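Putative nucleotidyltransferase (Sulfolobus solfataricus P2, PDB 2RFF) probably transfers nucleotidyl groups from nucleotides to an unidentified acceptor, as a small archaeal member of the nucleotidyltransferase family. Local coordinates at residues A[9-14]-A[40-45]; A[14-19]-A[99-104]; A[21-26]-A[106-111]; A[72-77]-A[82-87]. All coordinates share one frame; numbering follows the deposited sequence. Where two conformers were deposited one is given.

Interaction 1: residues A[9-14]-A[40-45]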
# COMPACT_ATOMS: atom_id res chain seq x y z
N ILE A 9 -11.02 -11.82 -8.88
CA ILE A 9 -11.46 -10.42 -9.11
C ILE A 9 -12.16 -9.84 -7.88
O ILE A 9 -11.85 -8.71 -7.49
CB ILE A 9 -12.32 -10.29 -10.40
CG1 ILE A 9 -11.47 -10.59 -11.64
CG2 ILE A 9 -12.96 -8.88 -10.51
CD1 ILE A 9 -10.30 -9.62 -11.90
N GLU A 10 -13.08 -10.59 -7.26
CA GLU A 10 -13.77 -10.12 -6.04
C GLU A 10 -12.77 -9.86 -4.92
O GLU A 10 -12.92 -8.87 -4.19
CB GLU A 10 -14.87 -11.08 -5.59
CG GLU A 10 -16.08 -11.12 -6.52
CD GLU A 10 -17.09 -12.25 -6.22
OE1 GLU A 10 -17.01 -12.92 -5.16
OE2 GLU A 10 -17.98 -12.45 -7.06
N SER A 11 -11.73 -10.71 -4.79
CA SER A 11 -10.70 -10.51 -3.77
C SER A 11 -9.89 -9.27 -4.06
O SER A 11 -9.48 -8.61 -3.14
CB SER A 11 -9.77 -11.72 -3.62
OG SER A 11 -8.84 -11.78 -4.69
N GLN A 12 -9.64 -8.98 -5.34
CA GLN A 12 -8.87 -7.76 -5.71
C GLN A 12 -9.65 -6.50 -5.30
O GLN A 12 -9.10 -5.59 -4.68
CB GLN A 12 -8.57 -7.73 -7.22
CG GLN A 12 -7.59 -6.62 -7.68
CD GLN A 12 -6.13 -6.88 -7.29
OE1 GLN A 12 -5.81 -7.72 -6.44
NE2 GLN A 12 -5.22 -6.15 -7.97
N ILE A 13 -10.95 -6.49 -5.58
CA ILE A 13 -11.83 -5.39 -5.21
C ILE A 13 -11.86 -5.22 -3.69
O ILE A 13 -11.62 -4.12 -3.18
CB ILE A 13 -13.27 -5.58 -5.78
CG1 ILE A 13 -13.23 -5.56 -7.31
CG2 ILE A 13 -14.20 -4.46 -5.33
CD1 ILE A 13 -14.50 -6.01 -7.99
N ARG A 14 -12.10 -6.31 -2.97
CA ARG A 14 -12.14 -6.28 -1.53
C ARG A 14 -10.81 -5.81 -0.89
O ARG A 14 -10.79 -4.99 0.02
CB ARG A 14 -12.52 -7.68 -1.02
CG ARG A 14 -12.61 -7.85 0.43
CD ARG A 14 -13.19 -9.20 0.79
NE ARG A 14 -12.34 -10.31 0.34
CZ ARG A 14 -12.59 -11.22 -0.62
NH1 ARG A 14 -13.71 -11.24 -1.36
NH2 ARG A 14 -11.68 -12.15 -0.86
N GLY A 40 3.92 -6.22 -4.83
CA GLY A 40 3.68 -7.64 -4.74
C GLY A 40 2.72 -8.15 -5.80
O GLY A 40 2.46 -7.49 -6.79
N SER A 41 2.17 -9.34 -5.56
CA SER A 41 1.38 -10.04 -6.59
C SER A 41 0.13 -9.33 -7.04
O SER A 41 -0.26 -9.47 -8.20
CB SER A 41 1.04 -11.46 -6.17
OG SER A 41 0.24 -11.47 -5.03
N ARG A 42 -0.51 -8.57 -6.13
CA ARG A 42 -1.71 -7.79 -6.50
C ARG A 42 -1.39 -6.58 -7.37
O ARG A 42 -2.27 -6.05 -8.01
CB ARG A 42 -2.59 -7.45 -5.29
CG ARG A 42 -3.25 -8.71 -4.68
CD ARG A 42 -4.19 -8.39 -3.54
NE ARG A 42 -4.78 -9.62 -3.00
CZ ARG A 42 -5.77 -10.30 -3.57
NH1 ARG A 42 -6.38 -9.91 -4.66
NH2 ARG A 42 -6.18 -11.42 -3.01
N ALA A 43 -0.14 -6.13 -7.36
CA ALA A 43 0.32 -5.10 -8.32
C ALA A 43 0.74 -5.74 -9.64
O ALA A 43 0.43 -5.22 -10.70
CB ALA A 43 1.48 -4.30 -7.77
N ARG A 44 1.44 -6.87 -9.57
CA ARG A 44 2.00 -7.52 -10.77
C ARG A 44 0.96 -8.23 -11.63
O ARG A 44 1.01 -8.19 -12.86
CB ARG A 44 3.06 -8.53 -10.40
CG ARG A 44 4.23 -7.99 -9.59
CD ARG A 44 5.26 -9.05 -9.35
NE ARG A 44 4.81 -10.22 -8.56
CZ ARG A 44 5.07 -10.47 -7.27
NH1 ARG A 44 5.83 -9.67 -6.54
NH2 ARG A 44 4.63 -11.57 -6.71
N GLY A 45 0.02 -8.90 -10.96
CA GLY A 45 -1.01 -9.69 -11.61
C GLY A 45 -0.98 -11.16 -11.29
O GLY A 45 -1.99 -11.83 -11.55

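Interaction 2: residues A[14-19]-A[99-104]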
# COMPACT_ATOMS: atom_id res chain seq x y z
N ARG A 14 -12.10 -6.31 -2.97
CA ARG A 14 -12.14 -6.28 -1.53
C ARG A 14 -10.81 -5.81 -0.89
O ARG A 14 -10.79 -4.99 0.02
CB ARG A 14 -12.52 -7.68 -1.02
CG ARG A 14 -12.61 -7.85 0.43
CD ARG A 14 -13.19 -9.20 0.79
NE ARG A 14 -12.34 -10.31 0.34
CZ ARG A 14 -12.59 -11.22 -0.62
NH1 ARG A 14 -13.71 -11.24 -1.36
NH2 ARG A 14 -11.68 -12.15 -0.86
N MSE A 15 -9.70 -6.27 -1.45
CA MSE A 15 -8.36 -5.95 -0.89
C MSE A 15 -7.97 -4.50 -1.17
O MSE A 15 -7.37 -3.86 -0.32
CB MSE A 15 -7.30 -6.93 -1.38
CG MSE A 15 -7.44 -8.34 -0.83
SE MSE A 15 -6.30 -8.81 0.64
CE MSE A 15 -7.00 -7.70 2.02
N LEU A 16 -8.35 -4.00 -2.32
CA LEU A 16 -8.09 -2.60 -2.66
C LEU A 16 -8.94 -1.69 -1.77
O LEU A 16 -8.47 -0.64 -1.32
CB LEU A 16 -8.32 -2.32 -4.15
CG LEU A 16 -7.29 -2.91 -5.11
CD1 LEU A 16 -7.77 -2.89 -6.57
CD2 LEU A 16 -5.87 -2.25 -5.01
N LYS A 17 -10.18 -2.10 -1.48
CA LYS A 17 -11.03 -1.31 -0.60
C LYS A 17 -10.49 -1.30 0.85
O LYS A 17 -10.53 -0.26 1.50
CB LYS A 17 -12.48 -1.74 -0.75
CG LYS A 17 -13.07 -1.35 -2.12
CD LYS A 17 -14.52 -1.86 -2.29
CE LYS A 17 -15.16 -1.52 -3.65
NZ LYS A 17 -16.52 -2.19 -3.75
N LEU A 18 -9.96 -2.43 1.34
CA LEU A 18 -9.32 -2.47 2.65
C LEU A 18 -8.08 -1.56 2.67
O LEU A 18 -7.92 -0.81 3.63
CB LEU A 18 -8.93 -3.87 3.04
CG LEU A 18 -8.14 -4.05 4.34
CD1 LEU A 18 -8.85 -3.44 5.54
CD2 LEU A 18 -7.77 -5.50 4.51
N ALA A 19 -7.21 -1.62 1.63
CA ALA A 19 -6.03 -0.76 1.51
C ALA A 19 -6.46 0.71 1.53
O ALA A 19 -5.81 1.52 2.21
CB ALA A 19 -5.26 -1.08 0.29
N VAL A 99 2.45 -0.20 -8.09
CA VAL A 99 1.37 0.60 -8.64
C VAL A 99 1.05 1.76 -7.71
O VAL A 99 0.91 1.55 -6.53
CB VAL A 99 0.09 -0.26 -8.79
CG1 VAL A 99 -1.15 0.62 -9.04
CG2 VAL A 99 0.29 -1.29 -9.87
N LEU A 100 1.01 2.98 -8.24
CA LEU A 100 0.64 4.15 -7.46
C LEU A 100 -0.85 4.04 -7.06
O LEU A 100 -1.75 3.94 -7.88
CB LEU A 100 0.98 5.45 -8.18
CG LEU A 100 0.76 6.74 -7.39
CD1 LEU A 100 1.78 6.92 -6.30
CD2 LEU A 100 0.79 7.96 -8.34
N PHE A 101 -1.07 4.09 -5.76
CA PHE A 101 -2.39 3.90 -5.19
C PHE A 101 -2.96 5.23 -4.73
O PHE A 101 -4.16 5.45 -4.86
CB PHE A 101 -2.27 2.92 -4.02
CG PHE A 101 -3.58 2.47 -3.41
CD1 PHE A 101 -4.45 1.68 -4.15
CD2 PHE A 101 -3.89 2.77 -2.08
CE1 PHE A 101 -5.63 1.23 -3.58
CE2 PHE A 101 -5.09 2.33 -1.50
CZ PHE A 101 -5.97 1.58 -2.26
N TRP A 102 -2.11 6.06 -4.13
CA TRP A 102 -2.51 7.31 -3.55
C TRP A 102 -1.30 8.24 -3.55
O TRP A 102 -0.14 7.80 -3.44
CB TRP A 102 -3.03 7.06 -2.12
CG TRP A 102 -3.41 8.28 -1.31
CD1 TRP A 102 -4.65 8.82 -1.18
CD2 TRP A 102 -2.53 9.11 -0.55
NE1 TRP A 102 -4.62 9.92 -0.35
CE2 TRP A 102 -3.32 10.14 0.03
CE3 TRP A 102 -1.15 9.09 -0.30
CZ2 TRP A 102 -2.76 11.13 0.87
CZ3 TRP A 102 -0.58 10.09 0.51
CH2 TRP A 102 -1.39 11.09 1.09
N LYS A 103 -1.60 9.52 -3.69
CA LYS A 103 -0.58 10.57 -3.59
C LYS A 103 -1.28 11.77 -2.96
O LYS A 103 -2.41 12.08 -3.30
CB LYS A 103 0.05 10.90 -4.93
CG LYS A 103 1.14 11.95 -4.84
CD LYS A 103 1.88 12.00 -6.13
CE LYS A 103 2.88 13.12 -6.19
NZ LYS A 103 3.99 12.92 -5.27
N ARG A 104 -0.60 12.46 -2.05
CA ARG A 104 -1.22 13.60 -1.41
C ARG A 104 -1.88 14.58 -2.41
O ARG A 104 -3.05 14.94 -2.20
CB ARG A 104 -0.21 14.32 -0.51
CG ARG A 104 -0.73 15.53 0.25
CD ARG A 104 -1.67 15.17 1.35
NE ARG A 104 -1.02 14.42 2.43
CZ ARG A 104 -1.67 13.83 3.45
NH1 ARG A 104 -2.98 13.85 3.54
NH2 ARG A 104 -0.96 13.18 4.37

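Interaction 3: residues A[21-26]-A[106-111]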
# COMPACT_ATOMS: atom_id res chain seq x y z
N GLU A 21 -9.15 2.06 3.02
CA GLU A 21 -9.51 2.39 4.40
C GLU A 21 -8.26 2.63 5.26
O GLU A 21 -8.19 3.60 6.01
CB GLU A 21 -10.30 1.27 5.06
CG GLU A 21 -11.67 0.99 4.54
CD GLU A 21 -12.36 -0.17 5.30
OE1 GLU A 21 -12.11 -0.38 6.53
OE2 GLU A 21 -13.17 -0.87 4.68
N ILE A 22 -7.28 1.74 5.13
CA ILE A 22 -6.04 1.87 5.90
C ILE A 22 -5.33 3.17 5.52
O ILE A 22 -4.89 3.90 6.42
CB ILE A 22 -5.10 0.64 5.68
CG1 ILE A 22 -5.74 -0.62 6.31
CG2 ILE A 22 -3.69 0.88 6.28
CD1 ILE A 22 -5.06 -1.94 5.95
N VAL A 23 -5.23 3.44 4.21
CA VAL A 23 -4.53 4.67 3.71
C VAL A 23 -5.25 5.94 4.18
O VAL A 23 -4.61 6.91 4.56
CB VAL A 23 -4.32 4.65 2.19
CG1 VAL A 23 -3.82 6.01 1.71
CG2 VAL A 23 -3.37 3.46 1.84
N GLU A 24 -6.58 5.93 4.16
CA GLU A 24 -7.36 7.08 4.66
C GLU A 24 -6.99 7.44 6.08
O GLU A 24 -6.81 8.61 6.41
CB GLU A 24 -8.88 6.80 4.60
CG GLU A 24 -9.38 6.87 3.19
CD GLU A 24 -10.85 6.54 3.01
OE1 GLU A 24 -11.41 5.71 3.79
OE2 GLU A 24 -11.42 7.11 2.04
N GLU A 25 -6.84 6.43 6.91
CA GLU A 25 -6.51 6.62 8.30
C GLU A 25 -5.09 7.13 8.47
O GLU A 25 -4.85 8.09 9.19
CB GLU A 25 -6.71 5.34 9.11
CG GLU A 25 -8.15 4.91 9.14
CD GLU A 25 -8.35 3.58 9.79
OE1 GLU A 25 -7.44 3.05 10.43
OE2 GLU A 25 -9.47 3.06 9.67
N VAL A 26 -4.14 6.46 7.82
CA VAL A 26 -2.70 6.88 7.85
C VAL A 26 -2.50 8.29 7.27
O VAL A 26 -1.87 9.12 7.91
CB VAL A 26 -1.78 5.83 7.20
CG1 VAL A 26 -0.30 6.30 7.24
CG2 VAL A 26 -1.94 4.48 7.88
N LYS A 106 -2.88 13.98 -5.45
CA LYS A 106 -3.82 13.28 -6.34
C LYS A 106 -5.01 12.62 -5.65
O LYS A 106 -5.96 12.27 -6.33
CB LYS A 106 -3.09 12.18 -7.11
CG LYS A 106 -1.90 12.64 -7.96
CD LYS A 106 -1.38 11.49 -8.85
CE LYS A 106 -0.32 11.99 -9.84
NZ LYS A 106 0.32 10.86 -10.61
N GLY A 107 -4.96 12.44 -4.33
CA GLY A 107 -5.95 11.57 -3.67
C GLY A 107 -5.72 10.15 -4.16
O GLY A 107 -4.64 9.80 -4.57
N PHE A 108 -6.75 9.32 -4.15
CA PHE A 108 -6.63 7.94 -4.65
C PHE A 108 -6.66 7.88 -6.17
O PHE A 108 -7.40 8.61 -6.81
CB PHE A 108 -7.70 7.03 -4.06
CG PHE A 108 -7.55 6.86 -2.61
CD1 PHE A 108 -6.71 5.87 -2.11
CD2 PHE A 108 -8.16 7.74 -1.71
CE1 PHE A 108 -6.52 5.72 -0.71
CE2 PHE A 108 -7.99 7.58 -0.33
CZ PHE A 108 -7.13 6.58 0.16
N VAL A 109 -5.84 6.99 -6.73
CA VAL A 109 -5.74 6.78 -8.18
C VAL A 109 -6.81 5.74 -8.53
O VAL A 109 -6.96 4.72 -7.85
CB VAL A 109 -4.30 6.33 -8.56
CG1 VAL A 109 -4.16 6.10 -10.07
CG2 VAL A 109 -3.30 7.36 -8.13
N LEU A 110 -7.63 6.06 -9.54
CA LEU A 110 -8.76 5.21 -10.00
C LEU A 110 -9.89 4.87 -8.99
O LEU A 110 -10.77 4.09 -9.32
CB LEU A 110 -8.23 3.91 -10.69
CG LEU A 110 -7.92 3.99 -12.21
CD1 LEU A 110 -9.19 4.04 -13.04
CD2 LEU A 110 -7.03 5.19 -12.53
N LEU A 111 -9.87 5.47 -7.78
CA LEU A 111 -10.87 5.20 -6.73
C LEU A 111 -11.38 6.52 -6.16
O LEU A 111 -10.96 7.62 -6.61
CB LEU A 111 -10.29 4.33 -5.61
CG LEU A 111 -9.78 2.93 -5.94
CD1 LEU A 111 -9.40 2.17 -4.63
CD2 LEU A 111 -10.81 2.12 -6.76
OXT LEU A 111 -12.27 6.51 -5.29

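Interaction 4: residues A[72-77]-A[82-87]. With EDO (1,2-ethanediol), chain C.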
# COMPACT_ATOMS: atom_id res chain seq x y z
N TYR A 72 6.39 1.20 13.78
CA TYR A 72 5.50 1.73 14.85
C TYR A 72 4.61 2.84 14.30
O TYR A 72 3.52 3.02 14.81
CB TYR A 72 6.35 2.23 16.04
CG TYR A 72 5.63 2.53 17.36
CD1 TYR A 72 5.21 1.47 18.19
CD2 TYR A 72 5.45 3.85 17.83
CE1 TYR A 72 4.58 1.73 19.44
CE2 TYR A 72 4.79 4.12 19.08
CZ TYR A 72 4.39 3.06 19.87
OH TYR A 72 3.75 3.28 21.07
N MSE A 73 5.05 3.57 13.26
CA MSE A 73 4.22 4.65 12.66
C MSE A 73 2.89 4.16 12.12
O MSE A 73 1.87 4.84 12.26
CB MSE A 73 4.89 5.34 11.45
CG MSE A 73 6.24 6.01 11.66
SE MSE A 73 6.93 6.85 10.09
CE MSE A 73 5.59 8.25 10.01
N VAL A 74 2.90 3.00 11.48
CA VAL A 74 1.69 2.45 10.84
C VAL A 74 1.11 1.20 11.46
O VAL A 74 -0.02 0.87 11.16
CB VAL A 74 1.95 2.22 9.32
CG1 VAL A 74 2.42 3.55 8.67
CG2 VAL A 74 2.97 1.10 9.04
N SER A 75 1.87 0.52 12.32
CA SER A 75 1.46 -0.77 12.91
C SER A 75 0.03 -0.87 13.34
O SER A 75 -0.68 -1.81 12.94
CB SER A 75 2.33 -1.09 14.13
OG SER A 75 1.96 -2.35 14.65
N ARG A 76 -0.41 0.10 14.13
CA ARG A 76 -1.79 0.05 14.65
C ARG A 76 -2.93 0.19 13.65
O ARG A 76 -4.06 -0.13 13.97
CB ARG A 76 -2.02 1.01 15.81
CG ARG A 76 -2.09 2.47 15.50
CD ARG A 76 -2.59 3.16 16.75
NE ARG A 76 -2.29 4.58 16.70
CZ ARG A 76 -3.03 5.51 16.10
NH1 ARG A 76 -4.13 5.21 15.42
NH2 ARG A 76 -2.62 6.77 16.17
N PHE A 77 -2.62 0.68 12.46
CA PHE A 77 -3.59 0.82 11.39
C PHE A 77 -3.73 -0.43 10.55
O PHE A 77 -4.67 -0.52 9.77
CB PHE A 77 -3.18 1.96 10.45
CG PHE A 77 -3.05 3.30 11.13
CD1 PHE A 77 -4.14 4.15 11.25
CD2 PHE A 77 -1.82 3.74 11.58
CE1 PHE A 77 -4.00 5.42 11.87
CE2 PHE A 77 -1.67 4.97 12.20
CZ PHE A 77 -2.77 5.82 12.34
N VAL A 82 -2.86 -8.26 5.12
CA VAL A 82 -2.08 -7.12 4.64
C VAL A 82 -0.65 -7.19 5.15
O VAL A 82 -0.40 -7.52 6.29
CB VAL A 82 -2.72 -5.77 5.17
CG1 VAL A 82 -1.81 -4.55 4.85
CG2 VAL A 82 -4.09 -5.53 4.54
N ASP A 83 0.31 -6.88 4.30
CA ASP A 83 1.71 -6.69 4.74
C ASP A 83 2.13 -5.36 4.19
O ASP A 83 1.45 -4.79 3.34
CB ASP A 83 2.62 -7.84 4.34
CG ASP A 83 3.90 -7.92 5.19
OD1 ASP A 83 4.10 -7.11 6.10
OD2 ASP A 83 4.70 -8.85 4.99
N TYR A 84 3.20 -4.82 4.76
CA TYR A 84 3.62 -3.47 4.40
C TYR A 84 5.11 -3.19 4.50
O TYR A 84 5.85 -3.93 5.13
CB TYR A 84 2.81 -2.48 5.30
CG TYR A 84 3.26 -2.50 6.73
CD1 TYR A 84 2.72 -3.41 7.63
CD2 TYR A 84 4.29 -1.67 7.17
CE1 TYR A 84 3.17 -3.46 8.95
CE2 TYR A 84 4.75 -1.72 8.48
CZ TYR A 84 4.17 -2.61 9.37
OH TYR A 84 4.64 -2.66 10.66
N ILE A 85 5.48 -2.08 3.90
CA ILE A 85 6.83 -1.51 4.02
C ILE A 85 6.64 0.01 4.22
O ILE A 85 5.74 0.59 3.62
CB ILE A 85 7.73 -1.72 2.78
CG1 ILE A 85 7.99 -3.22 2.60
CG2 ILE A 85 9.11 -0.97 2.88
CD1 ILE A 85 8.72 -3.57 1.34
N VAL A 86 7.51 0.62 5.03
CA VAL A 86 7.53 2.06 5.22
C VAL A 86 8.90 2.56 4.72
O VAL A 86 9.94 2.11 5.21
CB VAL A 86 7.36 2.47 6.69
CG1 VAL A 86 7.57 3.98 6.90
CG2 VAL A 86 5.97 2.05 7.28
N LEU A 87 8.88 3.52 3.81
CA LEU A 87 10.09 4.10 3.19
C LEU A 87 10.01 5.60 3.15
O LEU A 87 8.93 6.19 3.17
CB LEU A 87 10.38 3.59 1.75
CG LEU A 87 10.63 2.09 1.61
CD1 LEU A 87 10.86 1.73 0.15
CD2 LEU A 87 11.81 1.61 2.50
C1 EDO C . 7.62 -4.96 7.92
O1 EDO C . 8.81 -5.07 8.72
C2 EDO C . 6.32 -5.28 8.67
O2 EDO C . 6.12 -6.68 8.92

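Interaction 1: residues A[9-14]-A[40-45]
Arg42 reaches across to two consecutive residues of helix 6-29, Ser11 and Gln12, and both meet its guanidinium at the edge and close to its plane. The outer end of the group closes on a single oxygen: Arg42 NH1 lies 3.1 Å and Arg42 NH2 3.2 Å from Ser11 OG, each N-H bent to get there. That hydroxyl is also bonded to Ala8 O, in its own helix. A straighter bond, 2.9 Å from Arg42 NH1 to Gln12 OE1, uses the other hydrogen of NH1.

Arg42 belongs to the short helix 41-44, directly behind Gly40 and Ser41, the Gly-Ser pair that fits the signature motif of this nucleotidyltransferase fold, with Gly40 as N-cap.

Gln12 and Arg42 run past each other in opposite directions, their amide and guanidinium planes 38° apart. A bend at chi2 (73°) turns the Gln12 amide back along the aliphatic part of Arg42, and Gln12 OE1 comes within 3.3 Å of Arg42 CG. The amide thus holds both ends of one residue, since Gln12 NE2 donates in its own plane to a lone pair of Arg42 O, 3.0 Å away. Arg42 NH2 has a further partner in Ser51 O, ahead of strand 53-59.

Interaction 2: residues A[14-19]-A[99-104]
The ring of Phe101 reaches into helix 6-29 with its far end, meeting Leu16 and Ala19. With CG anti to the backbone N (chi1 -173°), the side chain points straight off strand 98-103 at the helix, and CE1, CZ and CE2 do all the touching. Leu16 is met twice. Its carbonyl O sits at the ring edge, near the ring plane and 3.5 Å from Phe101 CZ, where the slightly positive C-H rim probably suits it. Its side chain, swung beside its own backbone N (chi1 -72°), crosses that of Phe101 obliquely and sets Leu16 CD2 3.8 Å from Phe101 CE1. Ala19 meets the ring with methyl and backbone alike: Ala19 CB is 3.8 Å from Phe101 CZ, and Ala19 C is 3.7 Å from Phe101 CE2.

Strand 98-103 has a classic beta bulge here, with Phe101 and Trp102 both opposite Val36 of strand 33-39. These consecutive residues both send their side chains to helix 6-29, and Trp102 lands farther along it, on Val23 and Ala27. Replacing Phe101 with an alanine would probably open a gap between strand and helix, leaving Leu16 CD2 and the Ala19 methyl without the ring atoms they touch. The two helix residues are also packed on strand 53-59, which lies beyond strand 33-39 in the sheet, Leu16 against Ile53 and Ala19 against Ile55.

Interaction 3: residues A[21-26]-A[106-111]
Phe108 sets its ring against Val23 and Glu24 of helix 6-29, bringing the short end strand 107-108 of the mixed sheet up to the long helix that packs on one face of that sheet. A classic beta bulge leads into it: Lys106 and Gly107 both lie opposite Lys103, and Gly107 passes through with positive phi before the strand delivers Phe108.

The close half of the contact is on the Val23 side. Val23 CG1 stands anti to its backbone N (chi1 171°) and comes to 3.6 Å from Phe108 CE1 and 3.7 Å from Phe108 CZ. Val23 CB follows at 3.8 Å from Phe108 CE1, the two side chains sliding past each other in opposite directions. This half is closed in further by strand 98-103: Val23 also rests on Phe101 and Trp102, and the indole of Trp102 meets the Phe108 ring with planes at about 60°.

The other half is looser and faces solvent. The Glu24 side chain crosses that of Phe108 at about a right angle and offers its aliphatic part, Glu24 CG lying 3.8 Å from Phe108 CZ, while its carboxylate runs outward to a salt bridge with Lys20. A serine in place of Phe108 would probably leave Val23 CG1 facing a gap and free the methylene chain of Glu24 to shift. The carboxylate plane stands 76° to the ring, its nearer oxygen, Glu24 OE2, 4.2 Å from Phe108 CE2.

Interaction 4: residues A[72-77]-A[82-87]
Asp83 OD1 takes two donors beside the ring of Tyr84, the ring that meets Val74 across the contact. The firm bond to Asp83 OD1 comes from Tyr84 N at 2.8 Å, approaching from above the carboxylate plane. The second, to Asp83 OD1 from O2 of a 1,2-ethanediol probably left by the crystallisation liquor, is weak at 3.5 Å. The same diol lies over one face of the tyrosine, with its C2 3.5 Å above the ring plane and displaced toward the rim.

The contact with segment 72-77 is apolar. Val74 CG2 reaches in to 3.4 Å from Tyr84 CE2, and Tyr84 comes to meet it from the opposite direction, its CG placed between backbone N and carbonyl carbon (chi1 71°). The same methyl also touches Val86 two residues along the strand: the valines meet tip to tip, Val74 CG2 and Val86 CG2 being 3.6 Å apart. Met73, a selenomethionine, adds a more distant touch, its SE 4.3 Å from Val86 CG1.

Together these side chains seat helix 67-74 on the edge strand 82-88, within the beta-alpha-beta unit that begins with strand 53-59. Phe59 of that strand backs both Met73 and Val86, and Ile78 touches Tyr84 from the connecting loop. Since methyls and an aromatic ring make the close contacts, helix and strand are probably held by shape and the exclusion of water, while the polar bonds of Asp83 serve the strand and the diol.

Helix 6-29 is the common thread of interactions 1, 2 and 3, which follow one another along it from its N-terminal part. Interactions 2 and 3 are close neighbours, their centres about 6 Å apart, on the adjacent strands 98-103 and 107-108; interaction 1 lies about 11 Å from interaction 2, centre to centre, and Arg42 packs on Met15 between them. Interaction 4 uses residues that fall between the two segments of each of interactions 2 and 3, and holds the other edge strand, 82-88, about 19 Å from interaction 1 between centres. Phe77 joins it to the helix through Ile22, Glu25 and Val26. The one long helix thus ties the short helix 41-44 and both edges of the mixed sheet into a compact domain.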